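Local coordinates for uncharacterized protein (Bacteroides ovatus, PDB 4FS7), which is of unknown function but, as an extracellular leucine-rich repeat protein, probably binds other proteins, at residues C207-F215 and A226-N234; D306-E317 and Y329-R340. One frame throughout, in Å; residues are numbered along the deposited sequence. Where two conformers were deposited one is given.

Contact 1: residues C207-F215 and A226-N234; sequences CILLENMEF and ALSKTGVKN. With EDO (1,2-ethanediol), chain B.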
loop_
_atom_site.group_PDB
_atom_site.type_symbol
_atom_site.label_atom_id
_atom_site.label_comp_id
_atom_site.label_asym_id
_atom_site.label_seq_id
_atom_site.Cartn_x
_atom_site.Cartn_y
_atom_site.Cartn_z
ATOM N N CYS A 207 1.334 -3.642 5.511
ATOM C CA CYS A 207 2.685 -3.656 6.104
ATOM C C CYS A 207 2.499 -3.308 7.585
ATOM O O CYS A 207 2.754 -2.198 8.042
ATOM C CB CYS A 207 3.586 -2.657 5.429
ATOM S SG CYS A 207 4.013 -3.158 3.729
ATOM N N ILE A 208 2.030 -4.308 8.327
ATOM C CA ILE A 208 1.499 -4.099 9.686
ATOM C C ILE A 208 2.540 -3.662 10.694
ATOM O O ILE A 208 2.202 -3.157 11.780
ATOM C CB ILE A 208 0.730 -5.328 10.166
ATOM C CG1 ILE A 208 1.600 -6.585 10.226
ATOM C CG2 ILE A 208 -0.540 -5.545 9.324
ATOM C CD1 ILE A 208 0.940 -7.744 10.987
ATOM N N LEU A 209 3.819 -3.887 10.400
ATOM C CA LEU A 209 4.915 -3.456 11.299
ATOM C C LEU A 209 5.568 -2.162 10.843
ATOM O O LEU A 209 6.508 -1.683 11.492
ATOM C CB LEU A 209 6.018 -4.523 11.418
ATOM C CG LEU A 209 5.588 -5.726 12.249
ATOM C CD1 LEU A 209 6.744 -6.677 12.437
ATOM C CD2 LEU A 209 4.967 -5.421 13.608
ATOM N N LEU A 210 5.155 -1.589 9.728
ATOM C CA LEU A 210 5.851 -0.434 9.172
ATOM C C LEU A 210 5.590 0.782 10.070
ATOM O O LEU A 210 4.452 1.213 10.210
ATOM C CB LEU A 210 5.384 -0.171 7.730
ATOM C CG LEU A 210 5.982 1.038 7.012
ATOM C CD1 LEU A 210 7.508 0.866 6.818
ATOM C CD2 LEU A 210 5.266 1.270 5.716
ATOM N N GLU A 211 6.681 1.283 10.645
ATOM C CA GLU A 211 6.669 2.383 11.608
ATOM C C GLU A 211 7.527 3.564 11.179
ATOM O O GLU A 211 7.221 4.713 11.512
ATOM C CB GLU A 211 7.175 1.883 12.999
ATOM C CG GLU A 211 6.179 1.037 13.833
ATOM C CD GLU A 211 6.822 0.335 15.046
ATOM O OE1 GLU A 211 8.060 0.124 15.047
ATOM O OE2 GLU A 211 6.075 -0.058 15.978
ATOM N N ASN A 212 8.660 3.308 10.510
ATOM C CA ASN A 212 9.646 4.362 10.232
ATOM C C ASN A 212 9.686 4.645 8.744
ATOM O O ASN A 212 10.133 3.813 7.942
ATOM C CB ASN A 212 11.024 3.915 10.733
ATOM C CG ASN A 212 10.997 3.434 12.183
ATOM O OD1 ASN A 212 10.662 4.228 13.085
ATOM N ND2 ASN A 212 11.301 2.166 12.434
HETATM N N MSE A 213 9.176 5.803 8.378
HETATM C CA MSE A 213 9.130 6.263 6.985
HETATM C C MSE A 213 8.960 7.761 6.984
HETATM O O MSE A 213 7.925 8.291 7.378
HETATM C CB MSE A 213 8.032 5.580 6.201
HETATM C CG MSE A 213 8.193 5.749 4.694
HETATM SE SE MSE A 213 6.758 4.896 3.670
HETATM C CE MSE A 213 5.302 5.729 4.633
ATOM N N GLU A 214 10.008 8.463 6.606
ATOM C CA GLU A 214 9.977 9.919 6.527
ATOM C C GLU A 214 9.571 10.311 5.139
ATOM O O GLU A 214 10.010 9.706 4.163
ATOM C CB GLU A 214 11.337 10.461 6.878
ATOM C CG GLU A 214 11.609 10.275 8.356
ATOM C CD GLU A 214 10.615 11.049 9.230
ATOM O OE1 GLU A 214 10.515 12.286 9.047
ATOM O OE2 GLU A 214 9.914 10.429 10.071
ATOM N N PHE A 215 8.727 11.317 5.015
ATOM C CA PHE A 215 8.294 11.815 3.727
ATOM C C PHE A 215 9.274 12.838 3.176
ATOM O O PHE A 215 9.531 13.843 3.822
ATOM C CB PHE A 215 6.957 12.515 3.865
ATOM C CG PHE A 215 5.832 11.664 4.385
ATOM C CD1 PHE A 215 5.617 10.375 3.948
ATOM C CD2 PHE A 215 4.937 12.210 5.304
ATOM C CE1 PHE A 215 4.541 9.620 4.427
ATOM C CE2 PHE A 215 3.858 11.487 5.758
ATOM C CZ PHE A 215 3.648 10.199 5.334
ATOM N N ALA A 226 -2.951 3.578 0.639
ATOM C CA ALA A 226 -1.492 3.439 0.517
ATOM C C ALA A 226 -0.783 3.051 1.775
ATOM O O ALA A 226 0.258 2.374 1.714
ATOM C CB ALA A 226 -0.856 4.687 -0.096
ATOM N N LEU A 227 -1.325 3.492 2.914
ATOM C CA LEU A 227 -0.743 3.195 4.218
ATOM C C LEU A 227 -1.769 2.471 5.085
ATOM O O LEU A 227 -1.699 2.542 6.305
ATOM C CB LEU A 227 -0.201 4.471 4.877
ATOM C CG LEU A 227 1.028 5.078 4.202
ATOM C CD1 LEU A 227 1.325 6.473 4.772
ATOM C CD2 LEU A 227 2.198 4.131 4.447
ATOM N N SER A 228 -2.684 1.740 4.480
ATOM C CA SER A 228 -3.704 1.022 5.244
ATOM C C SER A 228 -3.109 -0.146 5.980
ATOM O O SER A 228 -2.238 -0.868 5.466
ATOM C CB SER A 228 -4.776 0.553 4.282
ATOM O OG SER A 228 -5.706 -0.290 4.915
ATOM N N LYS A 229 -3.578 -0.389 7.193
ATOM C CA LYS A 229 -3.104 -1.512 8.002
ATOM C C LYS A 229 -1.588 -1.509 8.115
ATOM O O LYS A 229 -0.925 -2.535 7.919
ATOM C CB LYS A 229 -3.606 -2.837 7.446
ATOM C CG LYS A 229 -5.082 -3.032 7.675
ATOM C CD LYS A 229 -5.400 -3.400 9.130
ATOM C CE LYS A 229 -6.854 -3.556 9.235
ATOM N NZ LYS A 229 -7.359 -3.328 10.578
ATOM N N THR A 230 -1.033 -0.331 8.368
ATOM C CA THR A 230 0.360 -0.189 8.704
ATOM C C THR A 230 0.547 0.039 10.197
ATOM O O THR A 230 -0.430 0.124 10.950
ATOM C CB THR A 230 1.038 0.905 7.867
ATOM O OG1 THR A 230 0.446 2.176 8.178
ATOM C CG2 THR A 230 1.017 0.575 6.354
ATOM N N GLY A 231 1.804 0.137 10.627
ATOM C CA GLY A 231 2.140 0.231 12.034
ATOM C C GLY A 231 2.393 1.657 12.501
ATOM O O GLY A 231 2.907 1.845 13.612
ATOM N N VAL A 232 2.059 2.663 11.692
ATOM C CA VAL A 232 2.396 4.034 12.042
ATOM C C VAL A 232 1.703 4.475 13.330
ATOM O O VAL A 232 0.553 4.116 13.603
ATOM C CB VAL A 232 2.034 4.997 10.874
ATOM C CG1 VAL A 232 2.959 4.657 9.658
ATOM C CG2 VAL A 232 0.543 4.903 10.498
ATOM N N LYS A 233 2.416 5.269 14.131
ATOM C CA LYS A 233 1.914 5.695 15.458
ATOM C C LYS A 233 1.443 7.135 15.502
ATOM O O LYS A 233 0.402 7.423 16.082
ATOM C CB LYS A 233 3.019 5.504 16.508
ATOM C CG LYS A 233 2.586 5.850 17.952
ATOM C CD LYS A 233 3.819 5.831 18.913
ATOM C CE LYS A 233 3.438 5.576 20.372
ATOM N NZ LYS A 233 2.973 4.150 20.601
ATOM N N ASN A 234 2.204 8.064 14.910
ATOM C CA ASN A 234 1.875 9.485 14.917
ATOM C C ASN A 234 2.148 10.029 13.538
ATOM O O ASN A 234 3.284 9.985 13.064
ATOM C CB ASN A 234 2.696 10.259 15.966
ATOM C CG ASN A 234 2.439 9.778 17.365
ATOM O OD1 ASN A 234 1.362 10.023 17.954
ATOM N ND2 ASN A 234 3.375 9.074 17.902
HETATM C C1 EDO B . 8.956 7.284 15.221
HETATM O O1 EDO B . 9.741 6.356 15.948
HETATM C C2 EDO B . 8.625 6.793 13.823
HETATM O O2 EDO B . 9.841 6.764 13.051
HETATM O O HOH W 1 5.443 5.228 13.698
HETATM O O HOH W 2 3.319 -0.185 15.446
#

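Contact 2: residues D306-E317 and Y329-R340; sequences DSVKFIGEEAFE and YLVEEIGKRSFR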
loop_
_atom_site.group_PDB
_atom_site.type_symbol
_atom_site.label_atom_id
_atom_site.label_comp_id
_atom_site.label_asym_id
_atom_site.label_seq_id
_atom_site.Cartn_x
_atom_site.Cartn_y
_atom_site.Cartn_z
ATOM N N ASP A 306 -9.980 26.818 12.419
ATOM C CA ASP A 306 -10.952 27.775 11.934
ATOM C C ASP A 306 -11.191 27.658 10.452
ATOM O O ASP A 306 -12.171 28.187 9.931
ATOM C CB ASP A 306 -10.516 29.200 12.268
ATOM C CG ASP A 306 -10.547 29.535 13.734
ATOM O OD1 ASP A 306 -11.098 28.761 14.569
ATOM O OD2 ASP A 306 -10.009 30.641 14.036
ATOM N N SER A 307 -10.258 27.035 9.744
ATOM C CA SER A 307 -10.382 26.797 8.313
ATOM C C SER A 307 -11.406 25.695 7.971
ATOM O O SER A 307 -11.762 25.564 6.817
ATOM C CB SER A 307 -9.009 26.436 7.727
ATOM O OG SER A 307 -8.334 25.477 8.530
ATOM N N VAL A 308 -11.856 24.886 8.933
ATOM C CA VAL A 308 -12.825 23.802 8.694
ATOM C C VAL A 308 -14.236 24.370 8.602
ATOM O O VAL A 308 -14.732 25.009 9.534
ATOM C CB VAL A 308 -12.744 22.719 9.772
ATOM C CG1 VAL A 308 -13.777 21.637 9.467
ATOM C CG2 VAL A 308 -11.318 22.172 9.879
ATOM N N LYS A 309 -14.913 24.077 7.512
ATOM C CA LYS A 309 -16.253 24.584 7.279
ATOM C C LYS A 309 -17.349 23.578 7.021
ATOM O O LYS A 309 -18.524 23.903 7.093
ATOM C CB LYS A 309 -16.218 25.596 6.135
ATOM C CG LYS A 309 -15.332 26.836 6.509
ATOM C CD LYS A 309 -15.309 27.963 5.511
ATOM C CE LYS A 309 -14.201 28.979 5.926
ATOM N NZ LYS A 309 -14.203 30.197 5.079
ATOM N N PHE A 310 -16.984 22.335 6.740
ATOM C CA PHE A 310 -17.972 21.273 6.458
ATOM C C PHE A 310 -17.586 19.994 7.147
ATOM O O PHE A 310 -16.433 19.551 7.048
ATOM C CB PHE A 310 -18.089 21.014 4.963
ATOM C CG PHE A 310 -18.440 22.245 4.186
ATOM C CD1 PHE A 310 -17.461 23.137 3.735
ATOM C CD2 PHE A 310 -19.761 22.570 3.962
ATOM C CE1 PHE A 310 -17.803 24.310 3.050
ATOM C CE2 PHE A 310 -20.112 23.711 3.263
ATOM C CZ PHE A 310 -19.125 24.592 2.818
ATOM N N ILE A 311 -18.536 19.363 7.825
ATOM C CA ILE A 311 -18.337 18.057 8.445
ATOM C C ILE A 311 -19.148 17.038 7.634
ATOM O O ILE A 311 -20.375 17.095 7.592
ATOM C CB ILE A 311 -18.817 17.987 9.924
ATOM C CG1 ILE A 311 -18.323 19.192 10.751
ATOM C CG2 ILE A 311 -18.404 16.616 10.530
ATOM C CD1 ILE A 311 -16.800 19.252 10.862
ATOM N N GLY A 312 -18.454 16.144 6.928
ATOM C CA GLY A 312 -19.065 15.243 6.036
ATOM C C GLY A 312 -19.936 14.186 6.646
ATOM O O GLY A 312 -19.844 13.881 7.826
ATOM N N GLU A 313 -20.723 13.557 5.789
ATOM C CA GLU A 313 -21.561 12.440 6.147
ATOM C C GLU A 313 -20.792 11.372 6.907
ATOM O O GLU A 313 -19.718 10.926 6.489
ATOM C CB GLU A 313 -22.166 11.862 4.868
ATOM C CG GLU A 313 -23.269 10.882 5.072
ATOM C CD GLU A 313 -24.264 10.766 3.896
ATOM O OE1 GLU A 313 -24.715 11.782 3.263
ATOM O OE2 GLU A 313 -24.681 9.615 3.673
ATOM N N GLU A 314 -21.315 10.917 8.057
ATOM C CA GLU A 314 -20.748 9.845 8.860
ATOM C C GLU A 314 -19.303 10.127 9.299
ATOM O O GLU A 314 -18.591 9.197 9.702
ATOM C CB GLU A 314 -20.794 8.492 8.121
ATOM C CG GLU A 314 -22.190 7.963 7.863
ATOM C CD GLU A 314 -22.192 6.661 7.087
ATOM O OE1 GLU A 314 -21.150 5.968 7.039
ATOM O OE2 GLU A 314 -23.264 6.330 6.539
ATOM N N ALA A 315 -18.883 11.401 9.342
ATOM C CA ALA A 315 -17.462 11.672 9.630
ATOM C C ALA A 315 -16.965 11.188 10.974
ATOM O O ALA A 315 -15.817 10.785 11.099
ATOM C CB ALA A 315 -17.130 13.127 9.417
ATOM N N PHE A 316 -17.824 11.295 11.979
ATOM C CA PHE A 316 -17.513 10.889 13.321
ATOM C C PHE A 316 -18.448 9.780 13.827
ATOM O O PHE A 316 -18.555 9.503 15.041
ATOM C CB PHE A 316 -17.495 12.054 14.324
ATOM C CG PHE A 316 -16.460 13.108 14.020
ATOM C CD1 PHE A 316 -15.182 12.979 14.526
ATOM C CD2 PHE A 316 -16.752 14.203 13.251
ATOM C CE1 PHE A 316 -14.221 13.934 14.270
ATOM C CE2 PHE A 316 -15.803 15.159 12.991
ATOM C CZ PHE A 316 -14.527 15.018 13.518
ATOM N N GLU A 317 -19.099 9.082 12.893
ATOM C CA GLU A 317 -20.020 8.024 13.326
ATOM C C GLU A 317 -19.241 6.952 14.109
ATOM O O GLU A 317 -18.131 6.556 13.706
ATOM C CB GLU A 317 -20.767 7.438 12.136
ATOM C CG GLU A 317 -21.634 6.240 12.509
ATOM C CD GLU A 317 -22.733 5.861 11.537
ATOM O OE1 GLU A 317 -23.200 6.710 10.804
ATOM O OE2 GLU A 317 -23.086 4.685 11.631
ATOM N N TYR A 329 -15.806 28.526 14.268
ATOM C CA TYR A 329 -16.799 29.569 14.137
ATOM C C TYR A 329 -17.406 29.815 12.778
ATOM O O TYR A 329 -18.367 30.590 12.679
ATOM C CB TYR A 329 -16.306 30.892 14.750
ATOM C CG TYR A 329 -15.384 31.708 13.874
ATOM C CD1 TYR A 329 -14.124 31.261 13.547
ATOM C CD2 TYR A 329 -15.780 32.928 13.360
ATOM C CE1 TYR A 329 -13.286 31.993 12.728
ATOM C CE2 TYR A 329 -14.934 33.696 12.518
ATOM C CZ TYR A 329 -13.666 33.235 12.231
ATOM O OH TYR A 329 -12.819 33.959 11.412
ATOM N N LEU A 330 -16.884 29.173 11.730
ATOM C CA LEU A 330 -17.415 29.316 10.379
ATOM C C LEU A 330 -17.992 27.994 9.809
ATOM O O LEU A 330 -18.262 27.902 8.608
ATOM C CB LEU A 330 -16.347 29.914 9.449
ATOM C CG LEU A 330 -15.913 31.330 9.827
ATOM C CD1 LEU A 330 -14.664 31.703 9.029
ATOM C CD2 LEU A 330 -17.061 32.312 9.524
ATOM N N VAL A 331 -18.179 26.991 10.645
ATOM C CA VAL A 331 -18.798 25.735 10.157
ATOM C C VAL A 331 -20.186 26.004 9.578
ATOM O O VAL A 331 -21.022 26.641 10.224
ATOM C CB VAL A 331 -18.796 24.670 11.233
ATOM C CG1 VAL A 331 -19.578 23.398 10.725
ATOM C CG2 VAL A 331 -17.401 24.208 11.601
ATOM N N GLU A 332 -20.403 25.508 8.369
ATOM C CA GLU A 332 -21.655 25.728 7.644
ATOM C C GLU A 332 -22.605 24.535 7.641
ATOM O O GLU A 332 -23.817 24.731 7.582
ATOM C CB GLU A 332 -21.371 26.096 6.190
ATOM C CG GLU A 332 -20.568 27.413 6.047
ATOM C CD GLU A 332 -20.403 27.896 4.623
ATOM O OE1 GLU A 332 -21.157 27.484 3.702
ATOM O OE2 GLU A 332 -19.509 28.754 4.448
ATOM N N GLU A 333 -22.084 23.326 7.611
ATOM C CA GLU A 333 -22.899 22.115 7.452
ATOM C C GLU A 333 -22.338 20.989 8.288
ATOM O O GLU A 333 -21.105 20.801 8.321
ATOM C CB GLU A 333 -22.934 21.644 5.984
ATOM C CG GLU A 333 -23.357 22.739 4.990
ATOM C CD GLU A 333 -23.415 22.304 3.524
ATOM O OE1 GLU A 333 -23.423 21.090 3.222
ATOM O OE2 GLU A 333 -23.457 23.201 2.652
ATOM N N ILE A 334 -23.249 20.239 8.900
ATOM C CA ILE A 334 -22.974 18.970 9.538
ATOM C C ILE A 334 -23.753 17.917 8.759
ATOM O O ILE A 334 -24.951 18.074 8.578
ATOM C CB ILE A 334 -23.470 18.956 11.071
ATOM C CG1 ILE A 334 -22.654 19.969 11.899
ATOM C CG2 ILE A 334 -23.397 17.567 11.675
ATOM C CD1 ILE A 334 -23.245 20.281 13.313
ATOM N N GLY A 335 -23.081 16.888 8.263
ATOM C CA GLY A 335 -23.701 15.911 7.404
ATOM C C GLY A 335 -24.591 14.884 8.045
ATOM O O GLY A 335 -24.775 14.809 9.258
ATOM N N LYS A 336 -25.248 14.117 7.178
ATOM C CA LYS A 336 -26.078 12.993 7.607
ATOM C C LYS A 336 -25.264 12.059 8.494
ATOM O O LYS A 336 -24.130 11.701 8.140
ATOM C CB LYS A 336 -26.579 12.254 6.353
ATOM C CG LYS A 336 -27.331 10.977 6.635
ATOM C CD LYS A 336 -27.943 10.353 5.376
ATOM C CE LYS A 336 -28.763 9.130 5.697
ATOM N NZ LYS A 336 -29.418 8.588 4.480
ATOM N N ARG A 337 -25.796 11.675 9.647
ATOM C CA ARG A 337 -25.167 10.697 10.544
ATOM C C ARG A 337 -23.760 11.124 10.947
ATOM O O ARG A 337 -22.981 10.298 11.394
ATOM C CB ARG A 337 -25.159 9.321 9.902
ATOM C CG ARG A 337 -26.542 8.684 9.858
ATOM C CD ARG A 337 -26.638 7.430 8.963
ATOM N NE ARG A 337 -25.698 6.389 9.370
ATOM C CZ ARG A 337 -25.749 5.154 8.882
ATOM N NH1 ARG A 337 -26.665 4.817 7.984
ATOM N NH2 ARG A 337 -24.846 4.260 9.241
ATOM N N SER A 338 -23.436 12.425 10.926
ATOM C CA SER A 338 -22.045 12.793 11.211
ATOM C C SER A 338 -21.541 12.455 12.587
ATOM O O SER A 338 -20.347 12.210 12.741
ATOM C CB SER A 338 -21.805 14.284 10.915
ATOM O OG SER A 338 -21.824 14.597 9.527
ATOM N N PHE A 339 -22.437 12.454 13.594
ATOM C CA PHE A 339 -22.088 12.057 14.956
ATOM C C PHE A 339 -22.981 10.908 15.422
ATOM O O PHE A 339 -23.139 10.699 16.610
ATOM C CB PHE A 339 -22.170 13.268 15.918
ATOM C CG PHE A 339 -21.179 14.352 15.579
ATOM C CD1 PHE A 339 -19.891 14.294 16.105
ATOM C CD2 PHE A 339 -21.482 15.376 14.729
ATOM C CE1 PHE A 339 -18.975 15.273 15.783
ATOM C CE2 PHE A 339 -20.547 16.373 14.390
ATOM C CZ PHE A 339 -19.299 16.312 14.942
ATOM N N ARG A 340 -23.483 10.101 14.497
ATOM C CA ARG A 340 -24.341 9.015 14.878
ATOM C C ARG A 340 -23.566 8.063 15.771
ATOM O O ARG A 340 -22.423 7.672 15.496
ATOM C CB ARG A 340 -24.880 8.259 13.662
ATOM C CG ARG A 340 -25.660 6.982 14.054
ATOM C CD ARG A 340 -26.376 6.336 12.904
ATOM N NE ARG A 340 -27.151 5.187 13.372
ATOM C CZ ARG A 340 -26.813 3.919 13.266
ATOM N NH1 ARG A 340 -25.658 3.545 12.728
ATOM N NH2 ARG A 340 -27.626 3.008 13.757
HETATM O O HOH W 3 -14.690 27.430 10.953
HETATM O O HOH W 4 -13.442 29.008 16.003
HETATM O O HOH W 5 -24.893 14.512 4.266
#

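Contact 1: residues C207-F215 and A226-N234
Two groups share the carbonyl oxygen Cys207 O. Leu210 N donates to it and closes the type I turn of 207-210. From the other segment Thr230 CA approaches Cys207 O at 3.2 Å in a CA-H...O contact. A similar contact runs the other way, from Ile208 CA to Lys229 O. The methyl Ile208 CG2 also rests on Lys229 O, at 3.3 Å. The chi1 of Ile208, 61°, sets CG1 between the backbone N and the carbonyl carbon and leaves CG2 beside the N, facing that oxygen.

The hydroxyl of Thr230 serves its own loop. Thr230 OG1 donates to Leu227 O at 2.9 Å across the type II turn 227-230, tilted 33° from the carbonyl plane. Gly231 lies close against the first turn. Its CA is 3.4 Å from Ile208 O, on the side where a side chain would point. Gly231 N makes a weak bond to Leu210 O, 2.9 Å long but bent to 124°. A water joins Glu211 O to Lys233 N where the two backbones diverge.

Among the side chains of Met213, Phe215 and Leu227 the contact is apolar. In the conformer given here, selenomethionine Met213 meets Leu227 tip to tip, CE 3.5 Å from CD2; a second conformer was deposited, so the tightness is doubtful. Leu227 CD1 lies near the plane of the Phe215 ring, at its edge, 4.4 Å from CZ. Phe215 also packs edge-to-face with Phe241. An ethanediol, probably from crystallisation, donates to Asn212 OD1, while Asn212 ND2 is bonded to Ser189.

The register moves three residues from Ile208 to Glu211 but two from Thr230 to Val232. These are equivalent loops of neighbouring coils, the second one residue shorter here, stacked as in the solenoid of a BspA-type leucine-rich repeat protein.

Contact 2: residues D306-E317 and Y329-R340
Glu317 meets Arg337 and Arg340 with one carboxylate. Arg337 grips it side-on, NE to OE1 at 2.9 Å and NH2 to OE2 at 3.0 Å. Both bonds use syn lone pairs and lie close to the guanidinium plane. Arg340 NH1 reaches OE2 from above the carboxylate plane, 46° out of it, and Tyr294 OH bonds the same oxygen. CG of Glu317 stands anti to the backbone N (chi1 174°), and the extended chain runs out to the arginines. With an alanine at this position, both guanidinium groups would probably lose their shared carboxylate, and Arg337, left with the charge of Glu314, would be less fixed in rotation. Glu314 OE2 lies 3.6 Å from Arg337 CZ, over one guanidinium face. No N-H points at it, so that long salt bridge rests on charge alone.

The backbones pair as adjacent coils of the leucine-rich repeat solenoid, with short parallel strands at 310-311 and 333-334. Lys309 O accepts from Glu332 N, Ile311 N gives to Glu333 O, and Ile311 O takes Gly335 N. Beyond the strands, Glu314 N donates to Lys336 O and Phe316 N to Ser338 O. Gly312 O has two donors on opposite faces of its plane: Ala315 N, and Ser338 OG at 2.7 Å in the conformer given here.

Inside the coil the rings of Phe316 and Phe339 are nearly parallel, 4° apart, but slid so that they barely overlap, with centroids 5.1 Å apart. Phe293 and Phe362 meet them in turn. On the other surface Glu333 OE2, in the conformer given, sits at the edge of the Phe310 ring, 3.4 Å from CE2. Arg355 pairs with Glu333 and with Glu332. At the far end one water donates to Asp306 O and Val308 O and accepts from Leu330 N; another links Asp306 OD1 to Tyr329 N.

Overall arrangement
Contacts 1 and 2 join neighbouring coils at two levels of one elongated solenoid. Their centres are about 27 Å apart and their nearest atoms about 15 Å, so they do not touch. Contact 1 has its centre about 10 Å from the centre of the chain, contact 2 about 28 Å, nearer the C-terminal end. Contact 1 closes in sequence before contact 2 opens. The parallel sheet 234-237, 257-260, 280-283 and 301-304 spans the gap: it begins at the end of 226-234 and finishes just before 306-317. Contact 1 joins irregular turns, whereas contact 2 includes paired strands. The bound ethanediol belongs to contact 1 and not to contact 2.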